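Local coordinates for protein endoglucanase (Uncultured bacterium, PDB 3X17) that probably hydrolyses internal beta-1,4-glucosidic bonds of cellulose, as a family 9 endoglucanase whose catalytic (alpha/alpha)6 barrel follows an N-terminal Ig-like domain, at residues L91-P94 and G95-A99; I136-P139 and I140-V143; V157-P160 and F161-A164; I406-G409 and A410-V413. All blocks are in the same frame, centred on the assembly; numbering follows the deposited sequence.

Contact 1 of 4, residues L91-P94 and G95-A99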
ATOM      1  N   LEU A  91     -27.132   7.231 -10.565  1.00 49.68           N
ATOM      2  CA  LEU A  91     -27.557   5.886 -10.344  1.00 49.13           C
ATOM      3  C   LEU A  91     -27.095   5.537  -8.965  1.00 50.54           C
ATOM      4  O   LEU A  91     -25.915   5.570  -8.728  1.00 50.37           O
ATOM      5  CB  LEU A  91     -26.898   4.977 -11.369  1.00 49.00           C
ATOM      6  CG  LEU A  91     -27.549   3.630 -11.566  1.00 47.89           C
ATOM      7  CD1 LEU A  91     -26.681   2.658 -12.213  1.00 52.17           C
ATOM      8  CD2 LEU A  91     -27.947   3.163 -10.259  1.00 42.76           C
ATOM      9  N   THR A  92     -28.020   5.236  -8.052  1.00 50.68           N
ATOM     10  CA  THR A  92     -27.650   4.932  -6.670  1.00 49.05           C
ATOM     11  C   THR A  92     -28.414   3.734  -6.150  1.00 48.53           C
ATOM     12  O   THR A  92     -28.276   3.376  -4.983  1.00 48.43           O
ATOM     13  CB  THR A  92     -27.886   6.107  -5.687  1.00 49.67           C
ATOM     14  OG1 THR A  92     -29.285   6.256  -5.450  1.00 52.19           O
ATOM     15  CG2 THR A  92     -27.311   7.430  -6.192  1.00 46.57           C
ATOM     16  N   ALA A  93     -29.193   3.092  -7.012  1.00 48.81           N
ATOM     17  CA  ALA A  93     -29.899   1.852  -6.620  1.00 49.23           C
ATOM     18  C   ALA A  93     -28.982   0.624  -6.506  1.00 49.33           C
ATOM     19  O   ALA A  93     -28.297   0.254  -7.466  1.00 48.57           O
ATOM     20  CB  ALA A  93     -31.101   1.562  -7.551  1.00 48.09           C
ATOM     21  N   PRO A  94     -28.906   0.040  -5.298  1.00 49.78           N
ATOM     22  CA  PRO A  94     -28.053  -1.120  -5.031  1.00 48.61           C
ATOM     23  C   PRO A  94     -28.378  -2.277  -5.945  1.00 48.91           C
ATOM     24  O   PRO A  94     -29.548  -2.647  -6.073  1.00 50.20           O
ATOM     25  CB  PRO A  94     -28.414  -1.508  -3.583  1.00 48.40           C
ATOM     26  CG  PRO A  94     -29.003  -0.277  -2.964  1.00 50.18           C
ATOM     27  CD  PRO A  94     -29.233   0.769  -4.062  1.00 50.07           C
ATOM     28  N   GLY A  95     -27.345  -2.914  -6.488  1.00 47.03           N
ATOM     29  CA  GLY A  95     -27.528  -4.092  -7.323  1.00 47.64           C
ATOM     30  C   GLY A  95     -26.340  -4.394  -8.215  1.00 47.97           C
ATOM     31  O   GLY A  95     -25.236  -3.871  -8.012  1.00 48.13           O
ATOM     32  N   ARG A  96     -26.586  -5.159  -9.265  1.00 46.90           N
ATOM     33  CA  ARG A  96     -25.513  -5.555 -10.158  1.00 46.78           C
ATOM     34  C   ARG A  96     -25.795  -5.100 -11.571  1.00 45.03           C
ATOM     35  O   ARG A  96     -26.915  -5.255 -12.056  1.00 44.24           O
ATOM     36  CB  ARG A  96     -25.383  -7.071 -10.137  1.00 48.00           C
ATOM     37  CG  ARG A  96     -24.018  -7.538 -10.515  1.00 55.73           C
ATOM     38  CD  ARG A  96     -23.598  -8.776  -9.708  1.00 62.08           C
ATOM     39  NE  ARG A  96     -22.230  -9.113 -10.072  1.00 62.06           N
ATOM     40  CZ  ARG A  96     -21.159  -8.537  -9.542  1.00 61.28           C
ATOM     41  NH1 ARG A  96     -21.292  -7.709  -8.512  1.00 62.41           N
ATOM     42  NH2 ARG A  96     -19.953  -8.836 -10.004  1.00 61.81           N
ATOM     43  N   TYR A  97     -24.759  -4.641 -12.265  1.00 41.59           N
ATOM     44  CA  TYR A  97     -24.943  -3.885 -13.494  1.00 41.50           C
ATOM     45  C   TYR A  97     -23.856  -4.148 -14.547  1.00 41.29           C
ATOM     46  O   TYR A  97     -22.777  -4.671 -14.239  1.00 41.17           O
ATOM     47  CB  TYR A  97     -25.005  -2.379 -13.198  1.00 40.62           C
ATOM     48  CG  TYR A  97     -26.092  -1.969 -12.221  1.00 41.69           C
ATOM     49  CD1 TYR A  97     -27.364  -1.604 -12.662  1.00 42.85           C
ATOM     50  CD2 TYR A  97     -25.821  -1.865 -10.867  1.00 43.43           C
ATOM     51  CE1 TYR A  97     -28.345  -1.198 -11.766  1.00 42.25           C
ATOM     52  CE2 TYR A  97     -26.784  -1.467  -9.971  1.00 45.97           C
ATOM     53  CZ  TYR A  97     -28.039  -1.109 -10.425  1.00 44.93           C
ATOM     54  OH  TYR A  97     -28.977  -0.700  -9.508  1.00 37.56           O
ATOM     55  N   VAL A  98     -24.114  -3.671 -15.757  1.00 38.33           N
ATOM     56  CA  VAL A  98     -23.132  -3.630 -16.817  1.00 39.09           C
ATOM     57  C   VAL A  98     -23.178  -2.271 -17.506  1.00 40.46           C
ATOM     58  O   VAL A  98     -24.244  -1.665 -17.638  1.00 41.01           O
ATOM     59  CB  VAL A  98     -23.405  -4.740 -17.831  1.00 39.24           C
ATOM     60  CG1 VAL A  98     -22.711  -4.453 -19.138  1.00 42.70           C
ATOM     61  CG2 VAL A  98     -22.966  -6.098 -17.251  1.00 39.14           C
ATOM     62  N   ALA A  99     -22.017  -1.765 -17.905  1.00 41.57           N
ATOM     63  CA  ALA A  99     -21.953  -0.559 -18.721  1.00 41.91           C
ATOM     64  C   ALA A  99     -21.811  -0.939 -20.191  1.00 42.50           C
ATOM     65  O   ALA A  99     -21.000  -1.812 -20.553  1.00 42.88           O
ATOM     66  CB  ALA A  99     -20.781   0.340 -18.284  1.00 39.97           C
TER

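Contact 2 of 4, residues I136-P139 and I140-V143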
ATOM      1  N   ILE A 136      -0.884 -22.530   8.345  1.00 38.74           N
ATOM      2  CA  ILE A 136      -2.199 -22.029   7.929  1.00 41.01           C
ATOM      3  C   ILE A 136      -2.943 -23.116   7.151  1.00 40.55           C
ATOM      4  O   ILE A 136      -2.372 -23.790   6.268  1.00 40.20           O
ATOM      5  CB  ILE A 136      -2.086 -20.713   7.067  1.00 41.64           C
ATOM      6  CG1 ILE A 136      -1.068 -19.739   7.693  1.00 46.26           C
ATOM      7  CG2 ILE A 136      -3.479 -20.048   6.846  1.00 43.42           C
ATOM      8  CD1 ILE A 136      -1.489 -18.222   7.797  1.00 48.90           C
ATOM      9  N   ASP A 137      -4.205 -23.305   7.505  1.00 40.77           N
ATOM     10  CA  ASP A 137      -5.114 -24.134   6.713  1.00 43.28           C
ATOM     11  C   ASP A 137      -6.470 -23.439   6.643  1.00 42.50           C
ATOM     12  O   ASP A 137      -7.332 -23.671   7.490  1.00 43.19           O
ATOM     13  CB  ASP A 137      -5.272 -25.523   7.343  1.00 42.46           C
ATOM     14  CG  ASP A 137      -5.957 -26.519   6.397  1.00 53.18           C
ATOM     15  OD1 ASP A 137      -6.251 -26.159   5.226  1.00 55.29           O
ATOM     16  OD2 ASP A 137      -6.248 -27.656   6.837  1.00 58.44           O
ATOM     17  N   ASP A 138      -6.590 -22.469   5.740  1.00 41.01           N
ATOM     18  CA  ASP A 138      -7.692 -21.517   5.800  1.00 40.76           C
ATOM     19  C   ASP A 138      -8.882 -21.986   4.972  1.00 40.20           C
ATOM     20  O   ASP A 138      -8.811 -22.030   3.744  1.00 40.29           O
ATOM     21  CB  ASP A 138      -7.256 -20.120   5.322  1.00 39.67           C
ATOM     22  CG  ASP A 138      -8.411 -19.150   5.250  1.00 36.80           C
ATOM     23  OD1 ASP A 138      -9.220 -19.123   6.206  1.00 34.65           O
ATOM     24  OD2 ASP A 138      -8.529 -18.417   4.240  1.00 34.99           O
ATOM     25  N   PRO A 139     -10.032 -22.163   5.624  1.00 39.94           N
ATOM     26  CA  PRO A 139     -11.158 -22.696   4.846  1.00 41.32           C
ATOM     27  C   PRO A 139     -11.781 -21.649   3.902  1.00 42.18           C
ATOM     28  O   PRO A 139     -12.178 -21.979   2.787  1.00 42.86           O
ATOM     29  CB  PRO A 139     -12.152 -23.180   5.924  1.00 42.03           C
ATOM     30  CG  PRO A 139     -11.742 -22.488   7.206  1.00 41.75           C
ATOM     31  CD  PRO A 139     -10.276 -22.122   7.078  1.00 39.67           C
ATOM     32  N   ILE A 140     -11.733 -20.374   4.279  1.00 42.77           N
ATOM     33  CA  ILE A 140     -12.339 -19.324   3.457  1.00 42.20           C
ATOM     34  C   ILE A 140     -11.696 -19.251   2.064  1.00 42.57           C
ATOM     35  O   ILE A 140     -12.368 -19.103   1.036  1.00 42.34           O
ATOM     36  CB  ILE A 140     -12.255 -17.971   4.149  1.00 41.42           C
ATOM     37  CG1 ILE A 140     -13.129 -17.988   5.409  1.00 44.77           C
ATOM     38  CG2 ILE A 140     -12.688 -16.870   3.182  1.00 42.90           C
ATOM     39  CD1 ILE A 140     -12.862 -16.838   6.376  1.00 41.06           C
ATOM     40  N   THR A 141     -10.418 -19.570   2.033  1.00 40.19           N
ATOM     41  CA  THR A 141      -9.543 -19.127   0.978  1.00 38.77           C
ATOM     42  C   THR A 141      -8.972 -20.395   0.294  1.00 40.81           C
ATOM     43  O   THR A 141      -8.676 -20.420  -0.912  1.00 38.87           O
ATOM     44  CB  THR A 141      -8.456 -18.286   1.677  1.00 41.27           C
ATOM     45  OG1 THR A 141      -8.473 -16.923   1.217  1.00 43.36           O
ATOM     46  CG2 THR A 141      -7.191 -18.882   1.590  1.00 26.22           C
ATOM     47  N   GLY A 142      -8.931 -21.476   1.066  1.00 39.76           N
ATOM     48  CA  GLY A 142      -8.214 -22.683   0.677  1.00 41.05           C
ATOM     49  C   GLY A 142      -6.711 -22.626   0.894  1.00 40.38           C
ATOM     50  O   GLY A 142      -6.025 -23.583   0.619  1.00 40.11           O
ATOM     51  N   VAL A 143      -6.179 -21.486   1.323  1.00 37.65           N
ATOM     52  CA  VAL A 143      -4.730 -21.352   1.423  1.00 38.31           C
ATOM     53  C   VAL A 143      -4.209 -22.189   2.607  1.00 39.64           C
ATOM     54  O   VAL A 143      -4.792 -22.164   3.713  1.00 38.37           O
ATOM     55  CB  VAL A 143      -4.327 -19.842   1.568  1.00 39.19           C
ATOM     56  CG1 VAL A 143      -2.878 -19.675   2.027  1.00 38.33           C
ATOM     57  CG2 VAL A 143      -4.578 -19.094   0.260  1.00 36.40           C
TER

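Contact 3 of 4, residues V157-P160 and F161-A164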
ATOM      1  N   VAL A 157      26.580 -11.133  11.061  1.00 39.62           N
ATOM      2  CA  VAL A 157      27.873 -10.555  11.448  1.00 40.75           C
ATOM      3  C   VAL A 157      28.023 -10.312  12.945  1.00 40.88           C
ATOM      4  O   VAL A 157      27.039 -10.048  13.636  1.00 38.93           O
ATOM      5  CB  VAL A 157      28.241  -9.261  10.641  1.00 42.70           C
ATOM      6  CG1 VAL A 157      27.912  -9.422   9.146  1.00 42.62           C
ATOM      7  CG2 VAL A 157      27.610  -8.020  11.250  1.00 40.40           C
ATOM      8  N   ASP A 158      29.258 -10.411  13.449  1.00 41.17           N
ATOM      9  CA  ASP A 158      29.531 -10.143  14.867  1.00 40.48           C
ATOM     10  C   ASP A 158      29.009  -8.764  15.242  1.00 40.82           C
ATOM     11  O   ASP A 158      29.179  -7.798  14.505  1.00 37.69           O
ATOM     12  CB  ASP A 158      31.036 -10.154  15.170  1.00 44.07           C
ATOM     13  CG  ASP A 158      31.671 -11.538  15.042  1.00 47.35           C
ATOM     14  OD1 ASP A 158      30.955 -12.562  14.903  1.00 47.78           O
ATOM     15  OD2 ASP A 158      32.914 -11.577  15.006  1.00 53.69           O
ATOM     16  N   ASP A 159      28.456  -8.652  16.436  1.00 37.19           N
ATOM     17  CA  ASP A 159      28.187  -7.346  16.967  1.00 37.59           C
ATOM     18  C   ASP A 159      28.408  -7.483  18.452  1.00 37.93           C
ATOM     19  O   ASP A 159      28.751  -8.556  18.923  1.00 40.51           O
ATOM     20  CB  ASP A 159      26.769  -6.834  16.583  1.00 37.49           C
ATOM     21  CG  ASP A 159      25.621  -7.671  17.186  1.00 36.85           C
ATOM     22  OD1 ASP A 159      25.707  -8.087  18.368  1.00 33.91           O
ATOM     23  OD2 ASP A 159      24.586  -7.836  16.494  1.00 38.07           O
ATOM     24  N   PRO A 160      28.215  -6.406  19.194  1.00 37.35           N
ATOM     25  CA  PRO A 160      28.468  -6.396  20.616  1.00 37.55           C
ATOM     26  C   PRO A 160      27.707  -7.469  21.411  1.00 38.26           C
ATOM     27  O   PRO A 160      28.076  -7.747  22.556  1.00 40.57           O
ATOM     28  CB  PRO A 160      27.972  -5.015  21.022  1.00 36.13           C
ATOM     29  CG  PRO A 160      28.263  -4.191  19.822  1.00 38.24           C
ATOM     30  CD  PRO A 160      27.845  -5.076  18.693  1.00 37.49           C
ATOM     31  N   PHE A 161      26.574  -7.948  20.900  1.00 34.57           N
ATOM     32  CA  PHE A 161      25.754  -8.845  21.716  1.00 34.08           C
ATOM     33  C   PHE A 161      25.973 -10.294  21.313  1.00 33.32           C
ATOM     34  O   PHE A 161      25.933 -11.180  22.153  1.00 32.60           O
ATOM     35  CB  PHE A 161      24.261  -8.459  21.652  1.00 32.41           C
ATOM     36  CG  PHE A 161      23.968  -7.160  22.310  1.00 32.79           C
ATOM     37  CD1 PHE A 161      23.673  -7.118  23.665  1.00 33.19           C
ATOM     38  CD2 PHE A 161      24.237  -5.967  21.647  1.00 35.38           C
ATOM     39  CE1 PHE A 161      23.521  -5.915  24.321  1.00 36.40           C
ATOM     40  CE2 PHE A 161      24.075  -4.743  22.287  1.00 35.08           C
ATOM     41  CZ  PHE A 161      23.679  -4.716  23.621  1.00 39.44           C
ATOM     42  N   TYR A 162      26.182 -10.517  20.018  1.00 32.36           N
ATOM     43  CA  TYR A 162      26.134 -11.841  19.437  1.00 33.53           C
ATOM     44  C   TYR A 162      27.288 -12.030  18.457  1.00 35.97           C
ATOM     45  O   TYR A 162      27.538 -11.166  17.591  1.00 36.24           O
ATOM     46  CB  TYR A 162      24.828 -12.037  18.668  1.00 32.75           C
ATOM     47  CG  TYR A 162      23.579 -11.738  19.460  1.00 36.30           C
ATOM     48  CD1 TYR A 162      23.192 -12.551  20.536  1.00 29.79           C
ATOM     49  CD2 TYR A 162      22.704 -10.739  19.037  1.00 36.37           C
ATOM     50  CE1 TYR A 162      22.023 -12.276  21.249  1.00 35.98           C
ATOM     51  CE2 TYR A 162      21.536 -10.462  19.732  1.00 38.72           C
ATOM     52  CZ  TYR A 162      21.214 -11.199  20.856  1.00 35.37           C
ATOM     53  OH  TYR A 162      20.021 -10.926  21.499  1.00 35.45           O
ATOM     54  N   ARG A 163      27.898 -13.211  18.502  1.00 35.58           N
ATOM     55  CA  ARG A 163      28.819 -13.596  17.447  1.00 37.05           C
ATOM     56  C   ARG A 163      28.047 -14.125  16.241  1.00 36.32           C
ATOM     57  O   ARG A 163      26.961 -14.702  16.392  1.00 34.71           O
ATOM     58  CB  ARG A 163      29.812 -14.652  17.973  1.00 38.48           C
ATOM     59  CG  ARG A 163      30.658 -14.152  19.163  1.00 40.73           C
ATOM     60  CD  ARG A 163      31.737 -13.178  18.700  1.00 42.84           C
ATOM     61  NE  ARG A 163      32.347 -12.426  19.803  1.00 47.77           N
ATOM     62  CZ  ARG A 163      33.378 -12.835  20.545  1.00 46.74           C
ATOM     63  NH1 ARG A 163      33.895 -14.043  20.387  1.00 48.07           N
ATOM     64  NH2 ARG A 163      33.867 -12.045  21.496  1.00 53.56           N
ATOM     65  N   ALA A 164      28.593 -13.895  15.046  1.00 33.58           N
ATOM     66  CA  ALA A 164      28.064 -14.498  13.836  1.00 34.30           C
ATOM     67  C   ALA A 164      27.741 -15.964  14.117  1.00 33.91           C
ATOM     68  O   ALA A 164      28.555 -16.688  14.695  1.00 35.41           O
ATOM     69  CB  ALA A 164      29.108 -14.380  12.634  1.00 32.87           C
TER
HETATM   70  O   HOH W   1      29.693 -10.709  20.766  1.00 33.09           O

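Contact 4 of 4, residues I406-G409 and A410-V413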
ATOM      1  N   ILE A 406       1.619  19.991   3.843  1.00 33.98           N
ATOM      2  CA  ILE A 406       0.580  18.991   3.621  1.00 34.35           C
ATOM      3  C   ILE A 406      -0.370  19.419   2.495  1.00 36.08           C
ATOM      4  O   ILE A 406      -0.703  18.618   1.606  1.00 35.60           O
ATOM      5  CB  ILE A 406      -0.197  18.689   4.915  1.00 33.00           C
ATOM      6  CG1 ILE A 406       0.709  17.963   5.907  1.00 32.58           C
ATOM      7  CG2 ILE A 406      -1.441  17.842   4.618  1.00 31.82           C
ATOM      8  CD1 ILE A 406       0.103  17.761   7.299  1.00 28.81           C
ATOM      9  N   LEU A 407      -0.756  20.698   2.494  1.00 34.78           N
ATOM     10  CA  LEU A 407      -1.702  21.189   1.486  1.00 36.62           C
ATOM     11  C   LEU A 407      -1.060  21.342   0.112  1.00 37.01           C
ATOM     12  O   LEU A 407      -1.686  21.053  -0.922  1.00 36.24           O
ATOM     13  CB  LEU A 407      -2.372  22.496   1.934  1.00 36.93           C
ATOM     14  CG  LEU A 407      -3.107  22.429   3.293  1.00 36.56           C
ATOM     15  CD1 LEU A 407      -3.493  23.857   3.718  1.00 39.10           C
ATOM     16  CD2 LEU A 407      -4.370  21.540   3.232  1.00 36.53           C
ATOM     17  N   GLU A 408       0.199  21.762   0.108  1.00 36.28           N
ATOM     18  CA  GLU A 408       0.985  21.822  -1.123  1.00 39.31           C
ATOM     19  C   GLU A 408       1.190  20.414  -1.751  1.00 37.32           C
ATOM     20  O   GLU A 408       1.008  20.236  -2.956  1.00 38.25           O
ATOM     21  CB  GLU A 408       2.324  22.567  -0.879  1.00 37.77           C
ATOM     22  CG  GLU A 408       3.251  22.650  -2.084  1.00 48.84           C
ATOM     23  CD  GLU A 408       2.599  23.295  -3.327  1.00 62.98           C
ATOM     24  OE1 GLU A 408       1.629  24.078  -3.166  1.00 65.12           O
ATOM     25  OE2 GLU A 408       3.060  23.016  -4.464  1.00 64.40           O
ATOM     26  N   GLY A 409       1.468  19.406  -0.923  1.00 37.43           N
ATOM     27  CA  GLY A 409       1.640  18.033  -1.414  1.00 34.44           C
ATOM     28  C   GLY A 409       0.403  17.511  -2.133  1.00 35.78           C
ATOM     29  O   GLY A 409       0.460  17.048  -3.286  1.00 35.96           O
ATOM     30  N   ALA A 410      -0.746  17.691  -1.506  1.00 34.45           N
ATOM     31  CA  ALA A 410      -1.980  17.317  -2.146  1.00 35.96           C
ATOM     32  C   ALA A 410      -2.116  18.120  -3.437  1.00 36.42           C
ATOM     33  O   ALA A 410      -2.499  17.579  -4.468  1.00 35.61           O
ATOM     34  CB  ALA A 410      -3.149  17.546  -1.220  1.00 34.77           C
ATOM     35  N   ARG A 411      -1.732  19.394  -3.399  1.00 37.00           N
ATOM     36  CA  ARG A 411      -1.954  20.247  -4.561  1.00 40.42           C
ATOM     37  C   ARG A 411      -1.142  19.777  -5.773  1.00 38.02           C
ATOM     38  O   ARG A 411      -1.698  19.534  -6.843  1.00 37.90           O
ATOM     39  CB  ARG A 411      -1.702  21.736  -4.245  1.00 41.56           C
ATOM     40  CG  ARG A 411      -2.758  22.672  -4.846  1.00 50.60           C
ATOM     41  CD  ARG A 411      -2.483  24.147  -4.550  1.00 61.47           C
ATOM     42  NE  ARG A 411      -2.515  24.411  -3.116  1.00 70.47           N
ATOM     43  CZ  ARG A 411      -1.513  24.954  -2.426  1.00 72.51           C
ATOM     44  NH1 ARG A 411      -0.424  25.378  -3.056  1.00 72.47           N
ATOM     45  NH2 ARG A 411      -1.608  25.092  -1.109  1.00 64.92           N
ATOM     46  N   SER A 412       0.150  19.542  -5.590  1.00 36.25           N
ATOM     47  CA  SER A 412       0.897  18.914  -6.685  1.00 38.84           C
ATOM     48  C   SER A 412       0.320  17.555  -7.126  1.00 36.58           C
ATOM     49  O   SER A 412       0.212  17.302  -8.318  1.00 35.09           O
ATOM     50  CB  SER A 412       2.398  18.823  -6.387  1.00 38.65           C
ATOM     51  OG  SER A 412       2.600  18.084  -5.205  1.00 50.54           O
ATOM     52  N   VAL A 413      -0.081  16.697  -6.186  1.00 34.76           N
ATOM     53  CA  VAL A 413      -0.733  15.452  -6.592  1.00 34.87           C
ATOM     54  C   VAL A 413      -1.960  15.739  -7.475  1.00 35.82           C
ATOM     55  O   VAL A 413      -2.088  15.173  -8.560  1.00 35.81           O
ATOM     56  CB  VAL A 413      -1.099  14.528  -5.410  1.00 33.20           C
ATOM     57  CG1 VAL A 413      -1.945  13.379  -5.896  1.00 30.37           C
ATOM     58  CG2 VAL A 413       0.173  13.990  -4.761  1.00 36.51           C
TER

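Contact 1 of 4, residues L91-P94 and G95-A99
The hydroxyl of Tyr-97 donates a hydrogen bond to the backbone carbonyl of Ala-93, four residues back. OH and Ala-93 O are modelled 2.4 Å apart, which is very short, so the bond itself is a safer reading than its exact length. The carbonyl oxygen meets the ring at its edge, near the ring plane, where a phenol hydroxyl donates naturally. Tyr-97 reaches back because its CG sits beside the backbone N (chi1 -57°), which turns the ring toward the loop that leads into the strand. Leu-91 comes over one face of that ring. Its methyl CD1 lies 4.2 Å from Tyr-97 CE1, offset toward the rim, while its other methyl, CD2, approaches Tyr-97 OH at 4.1 Å. The methyl of Ala-93 adds a further contact, CB standing 3.7 Å from Tyr-97 OH. Tyrosine suits this place because one residue supplies both a broad apolar ring for the interior and a polar end for the bend of the chain. Pro-94 stiffens that bend, and Gly-95 follows with backbone angles that a side chain could scarcely tolerate: a CB there would fall 2.6 Å from Pro-94 O. Leu-91 and Tyr-97 are buried together against Ile-55, Val-64 and Ile-112, and the backbones of Gly-95 and Tyr-97 pair with Ile-112 and Phe-110 of the next strand. A Leu, a Pro-Gly pair and a Tyr bonded to the backbone four residues earlier make a tyrosine corner, a motif well known from Greek-key beta sandwiches and fitting for the Ig-like domain.

Contact 2 of 4, residues I136-P139 and I140-V143
The backbone of Asp-138 ties both ends of a tight loop: its N-H points almost straight at Val-143 O (N to O 2.7 Å, 176° at the hydrogen), and its carbonyl O receives the N-H of Gly-142 at 2.7 Å. A weak bond from Thr-141 N to the same oxygen joins in. Pro-139 and Ile-140 keep right-handed helical angles, Thr-141 is more extended in phi, and Gly-142 then turns left-handed (phi 79°), a conformation it adopts easily because it lacks a CB, and the chain reverses. The side chain of Asp-138 extends with CG opposite the backbone N (chi1 175°), which carries the carboxylate over the loop it opens. There OD1 takes a weak bond from Ile-140 N at 3.4 Å, in the manner of an Asx turn, while OD2 forms a salt bridge with Arg-125. Pro-139, without an N-H to place, fits the first loop position. An alanine in place of Asp-138 would probably leave Arg-125 without its carboxylate mate and Ile-140 N without its weak side-chain acceptor, although the backbone bonds could persist. The placing of the Thr-141 side chain is doubtful. The loop connects strands 136-137 and 144-145 into a short antiparallel hairpin, in which Ile-136 pairs with His-145. Helix 115-130 lies against it, Tyr-128 touching Ile-136 and Tyr-121 touching Ile-140, while Val-143 packs on Val-501 and Val-503.

Contact 3 of 4, residues V157-P160 and F161-A164
Asp-159 OD1 is gripped by two successive backbone N-H groups, and this end of the loop is its tight part. Phe-161 N reaches the oxygen at 2.7 Å, nearly along the C-O axis, whereas Tyr-162 N, 3.0 Å away, comes from above the carboxylate plane. The carboxylate can curl back over the bend because CG lies between the backbone N and the carbonyl carbon (chi1 65°). This is an Asx turn, with Pro-160 suiting the position whose N-H is not needed. Asp-159 N closes the bend by donating to Tyr-162 O at 2.9 Å, and Ala-164 N binds Asp-158 OD1 at 2.7 Å. A leucine in place of Asp-159 would probably leave the N-H groups of Phe-161 and Tyr-162 without this shared acceptor, the Tyr-244 hydroxyl without its carboxylate partner and the bend freer to open. The other side is looser. Asp-158 and Arg-163 carry opposite charges, yet Asp-158 OD2 stays 4.9 Å from Arg-163 NE. A water joins Arg-163 NE, by a weak bond, to the carbonyl O of Asp-159. Phe-161 and Arg-163 also touch a crystal neighbour. The loop links strands 154-155 and 182-183, the outer strands of a four-stranded sheet; Phe-161 rests on Arg-238, Pro-239 and Asp-240, and Asp-159 OD2 is hydrogen-bonded to the hydroxyl of Tyr-244 on strand 243-249.

Contact 4 of 4, residues I406-G409 and A410-V413
The guanidinium of Arg-411 lies with one face over the backbone of the preceding turn, where Leu-407 O and Glu-408 N sit beneath it and Glu-408 CA is 4.0 Å from its plane. Glu-408 OE1 meets NH1 from the same side, well out of the guanidinium plane, in a salt bridge modelled at a very short 2.4 Å. The two flat groups are steeply inclined, 65° apart. Glu-408 gets there by leaving the helix with CG opposite the backbone N (chi1 178°) and then bending at chi2, while Arg-411 folds back at chi3; long, flexible chains of opposite charge suit this exposed flank. Further on, Gly-409 O accepts twice, from Val-413 N at 3.0 Å and from Ser-412 OG at 3.1 Å. The serine hydroxyl, held close to the backbone (chi1 59°), thus finds an acceptor within its own helix. Ile-406, Ala-410 and Val-413 are buried: Ile-406 meets Leu-452, small Ala-410 meets Ala-449, and Val-413 touches Leu-446, all on helix 435-452. Arg-411 and Ala-410 also touch Tyr-458. Charges on one side, bridged from i to i+3, and apolar residues on the other mark an amphipathic helix of the (alpha/alpha)6 barrel.

How the contacts relate
The four contacts follow one another along the chain and none touches another. Contact 1 belongs to the Ig-like domain, the other three to the family 9 region; contact 2 comes nearest to it, with closest atoms about 17 Å apart, whereas the centres of contacts 1 and 3 stand 62 Å apart on opposite sides of the chain's centre. Contacts 2 and 4 are likewise on opposite sides, 42 Å between centres. Contact 2 lies near a metal without binding it: the Ile-136 side chain is about 9 Å from the zinc, and its hairpin falls in sequence between the zinc ligands Cys-132 and Asp-148. A calcium lies about 14 Å from Ile-140.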